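Extracellular sialidase/neuraminidase, putative (Aspergillus fumigatus, PDB 2XZI) acts as a KDNase, a sialidase-family hydrolase that probably releases the deaminated sialic acid KDN from glycosides. Local coordinates at residues 152-157 against 168-173. Residues are numbered along the deposited sequence; the frame is centred on the assembly and turned at random.
Sequences HLYLTE and PVDLTK
D170 faces both H152 and Y154 in the hairpin of strands 152-158 and 169-170, the outer two antiparallel strands of one blade of the sialidase beta-propeller. The pairing is short: L155 and V169 form a hydrogen-bonded pair, exchanging both N-H...O bonds, while Y154 and D170 form the adjoining non-hydrogen-bonded pair. L171 N then bonds to L153 O as the second strand gives way to helix 172-175.

Aspartate suits position 170 because its two oxygens can serve different partners. With chi1 at -171°, D170 CG extends away from its own backbone N, which brings the carboxylate to H152 and T172. H152 ND1 donates to D170 OD2 at 2.6 Å, on the syn side; the bond lies close to the imidazole plane, although the ring and carboxylate planes are turned 62° apart. Because H152 NE2 is bonded to W147 O, a carbonyl that can only accept, the ring is probably an imidazolium beside a carboxylate, consistent with the short bond, and the two bonds together hold its rotation. Direct pairing on a shared sheet face sets D170 CB over the Y154 ring, 3.9 Å from the centroid in a CH-pi contact. An aromatic ring thus uses its broad face here, while P168 CB packs 3.5 Å from Y154 CD2 and W102 meets the ring edge-to-face.

On the sheet face occupied by L155 and V169, L171 brings CD1 against L155 CB and CD2, an apolar contact in which leucine's branched end reaches across to the neighbouring strand.

T172 ties the start of the helix to the first strand. Its backbone N gives D170 OD1 the bond of an Asx turn, and its hydroxyl donates to the same oxygen through the syn lone pair. Threonine fits because that hydroxyl can also accept: L153 N donates to T172 OG1 at 2.9 Å.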
ATOM      1  N   HIS A 152       6.440 -16.400   3.426  1.00  6.89           N
ATOM      2  CA  HIS A 152       6.679 -16.666   1.994  1.00  7.42           C
ATOM      3  C   HIS A 152       6.365 -15.438   1.170  1.00  6.86           C
ATOM      4  O   HIS A 152       5.668 -14.549   1.636  1.00  7.10           O
ATOM      5  CB  HIS A 152       5.818 -17.838   1.507  1.00  7.33           C
ATOM      6  CG  HIS A 152       6.232 -19.160   2.068  1.00  6.68           C
ATOM      7  ND1 HIS A 152       6.500 -20.250   1.266  1.00  9.81           N
ATOM      8  CD2 HIS A 152       6.420 -19.574   3.345  1.00  8.77           C
ATOM      9  CE1 HIS A 152       6.856 -21.273   2.023  1.00  9.25           C
ATOM     10  NE2 HIS A 152       6.803 -20.895   3.287  1.00  9.02           N
ATOM     11  N   LEU A 153       6.911 -15.407  -0.039  1.00  7.02           N
ATOM     12  CA  LEU A 153       6.680 -14.359  -1.010  1.00  6.66           C
ATOM     13  C   LEU A 153       6.057 -15.003  -2.227  1.00  7.39           C
ATOM     14  O   LEU A 153       6.637 -15.919  -2.828  1.00  7.60           O
ATOM     15  CB  LEU A 153       8.003 -13.676  -1.391  1.00  6.61           C
ATOM     16  CG  LEU A 153       7.876 -12.578  -2.456  1.00  7.67           C
ATOM     17  CD1 LEU A 153       7.320 -11.329  -1.802  1.00  9.10           C
ATOM     18  CD2 LEU A 153       9.197 -12.272  -3.064  1.00 12.36           C
ATOM     19  N   TYR A 154       4.857 -14.545  -2.562  1.00  6.47           N
ATOM     20  CA  TYR A 154       4.087 -15.048  -3.681  1.00  6.19           C
ATOM     21  C   TYR A 154       3.896 -13.999  -4.760  1.00  5.77           C
ATOM     22  O   TYR A 154       3.909 -12.795  -4.484  1.00  6.37           O
ATOM     23  CB  TYR A 154       2.731 -15.488  -3.163  1.00  6.11           C
ATOM     24  CG  TYR A 154       2.700 -16.911  -2.636  1.00  6.13           C
ATOM     25  CD1 TYR A 154       2.995 -17.205  -1.298  1.00  6.24           C
ATOM     26  CD2 TYR A 154       2.351 -17.965  -3.473  1.00  6.42           C
ATOM     27  CE1 TYR A 154       2.927 -18.514  -0.821  1.00  8.55           C
ATOM     28  CE2 TYR A 154       2.286 -19.281  -2.987  1.00  6.92           C
ATOM     29  CZ  TYR A 154       2.584 -19.548  -1.681  1.00  9.22           C
ATOM     30  OH  TYR A 154       2.509 -20.851  -1.221  1.00 10.46           O
ATOM     31  N   LEU A 155       3.685 -14.465  -5.985  1.00  6.26           N
ATOM     32  CA  LEU A 155       3.371 -13.582  -7.101  1.00  5.46           C
ATOM     33  C   LEU A 155       2.176 -14.099  -7.878  1.00  6.15           C
ATOM     34  O   LEU A 155       2.149 -15.258  -8.292  1.00  6.24           O
ATOM     35  CB  LEU A 155       4.581 -13.446  -8.032  1.00  5.75           C
ATOM     36  CG  LEU A 155       4.394 -12.560  -9.264  1.00  5.77           C
ATOM     37  CD1 LEU A 155       4.177 -11.078  -8.897  1.00  5.89           C
ATOM     38  CD2 LEU A 155       5.586 -12.714 -10.215  1.00  8.40           C
ATOM     39  N   THR A 156       1.190 -13.229  -8.063  1.00  6.24           N
ATOM     40  CA  THR A 156       0.093 -13.493  -8.991  1.00  6.74           C
ATOM     41  C   THR A 156       0.055 -12.355 -10.008  1.00  6.72           C
ATOM     42  O   THR A 156       0.668 -11.293  -9.809  1.00  7.36           O
ATOM     43  CB  THR A 156      -1.246 -13.663  -8.240  1.00  6.74           C
ATOM     44  OG1 THR A 156      -2.313 -13.802  -9.193  1.00  8.00           O
ATOM     45  CG2 THR A 156      -1.537 -12.469  -7.344  1.00  8.21           C
ATOM     46  N   GLU A 157      -0.621 -12.582 -11.126  1.00  7.33           N
ATOM     47  CA  GLU A 157      -0.796 -11.509 -12.093  1.00  7.87           C
ATOM     48  C   GLU A 157      -2.121 -11.631 -12.812  1.00  7.37           C
ATOM     49  O   GLU A 157      -2.757 -12.685 -12.789  1.00  7.30           O
ATOM     50  CB  GLU A 157       0.378 -11.424 -13.076  1.00  8.99           C
ATOM     51  CG  GLU A 157       0.502 -12.592 -14.037  1.00 11.30           C
ATOM     52  CD  GLU A 157       1.091 -13.833 -13.405  1.00 14.84           C
ATOM     53  OE1 GLU A 157       2.070 -13.706 -12.635  1.00 13.96           O
ATOM     54  OE2 GLU A 157       0.594 -14.939 -13.692  1.00 17.26           O
ATOM     55  N   PRO A 168      -1.472 -17.901  -7.146  1.00 10.06           N
ATOM     56  CA  PRO A 168      -0.170 -17.335  -6.774  1.00  9.73           C
ATOM     57  C   PRO A 168       0.958 -18.359  -6.790  1.00  9.24           C
ATOM     58  O   PRO A 168       0.766 -19.496  -6.341  1.00  9.79           O
ATOM     59  CB  PRO A 168      -0.408 -16.807  -5.360  1.00  9.98           C
ATOM     60  CG  PRO A 168      -1.894 -16.533  -5.304  1.00 10.30           C
ATOM     61  CD  PRO A 168      -2.494 -17.660  -6.107  1.00 10.58           C
ATOM     62  N   VAL A 169       2.102 -17.947  -7.325  1.00  7.75           N
ATOM     63  CA  VAL A 169       3.287 -18.785  -7.406  1.00  8.62           C
ATOM     64  C   VAL A 169       4.261 -18.401  -6.291  1.00  7.84           C
ATOM     65  O   VAL A 169       4.524 -17.218  -6.043  1.00  8.12           O
ATOM     66  CB  VAL A 169       3.994 -18.658  -8.761  1.00  7.71           C
ATOM     67  CG1 VAL A 169       5.253 -19.564  -8.808  1.00 10.65           C
ATOM     68  CG2 VAL A 169       3.039 -19.033  -9.892  1.00  8.09           C
ATOM     69  N   ASP A 170       4.816 -19.405  -5.630  1.00  8.31           N
ATOM     70  CA  ASP A 170       5.706 -19.191  -4.485  1.00  8.24           C
ATOM     71  C   ASP A 170       7.131 -18.901  -4.983  1.00  8.68           C
ATOM     72  O   ASP A 170       7.775 -19.755  -5.595  1.00 10.29           O
ATOM     73  CB  ASP A 170       5.633 -20.396  -3.529  1.00  8.85           C
ATOM     74  CG  ASP A 170       6.348 -20.161  -2.218  1.00 10.04           C
ATOM     75  OD1 ASP A 170       7.233 -19.292  -2.174  1.00 12.08           O
ATOM     76  OD2 ASP A 170       6.026 -20.843  -1.234  1.00 10.69           O
ATOM     77  N   LEU A 171       7.589 -17.674  -4.751  1.00  8.01           N
ATOM     78  CA  LEU A 171       8.899 -17.229  -5.212  1.00  8.68           C
ATOM     79  C   LEU A 171       9.894 -17.071  -4.073  1.00  7.82           C
ATOM     80  O   LEU A 171      10.970 -16.499  -4.278  1.00  8.77           O
ATOM     81  CB  LEU A 171       8.798 -15.948  -6.045  1.00  9.19           C
ATOM     82  CG  LEU A 171       8.051 -16.061  -7.383  1.00 10.36           C
ATOM     83  CD1 LEU A 171       8.205 -14.787  -8.209  1.00 11.76           C
ATOM     84  CD2 LEU A 171       8.542 -17.259  -8.196  1.00 13.91           C
ATOM     85  N   THR A 172       9.558 -17.618  -2.907  1.00  7.75           N
ATOM     86  CA  THR A 172      10.374 -17.476  -1.689  1.00  8.24           C
ATOM     87  C   THR A 172      11.815 -17.908  -1.900  1.00  8.41           C
ATOM     88  O   THR A 172      12.737 -17.177  -1.531  1.00  8.14           O
ATOM     89  CB  THR A 172       9.774 -18.281  -0.536  1.00  8.13           C
ATOM     90  OG1 THR A 172       8.425 -17.858  -0.333  1.00  8.36           O
ATOM     91  CG2 THR A 172      10.519 -18.049   0.778  1.00  8.65           C
ATOM     92  N   LYS A 173      12.014 -19.077  -2.506  1.00  8.50           N
ATOM     93  CA  LYS A 173      13.371 -19.600  -2.654  1.00  9.60           C
ATOM     94  C   LYS A 173      14.210 -18.768  -3.613  1.00  9.84           C
ATOM     95  O   LYS A 173      15.429 -18.755  -3.505  1.00 10.95           O
ATOM     96  CB  LYS A 173      13.338 -21.060  -3.105  1.00  9.55           C
ATOM     97  CG  LYS A 173      12.741 -21.994  -2.102  1.00 12.62           C
ATOM     98  CD  LYS A 173      13.632 -22.172  -0.877  1.00 18.24           C
ATOM     99  CE  LYS A 173      14.986 -22.761  -1.250  1.00 20.89           C
ATOM    100  NZ  LYS A 173      15.604 -23.433  -0.074  1.00 24.44           N
TER
HETATM  101  O   HOH W   1       4.912 -23.246  -1.840  1.00 18.39           O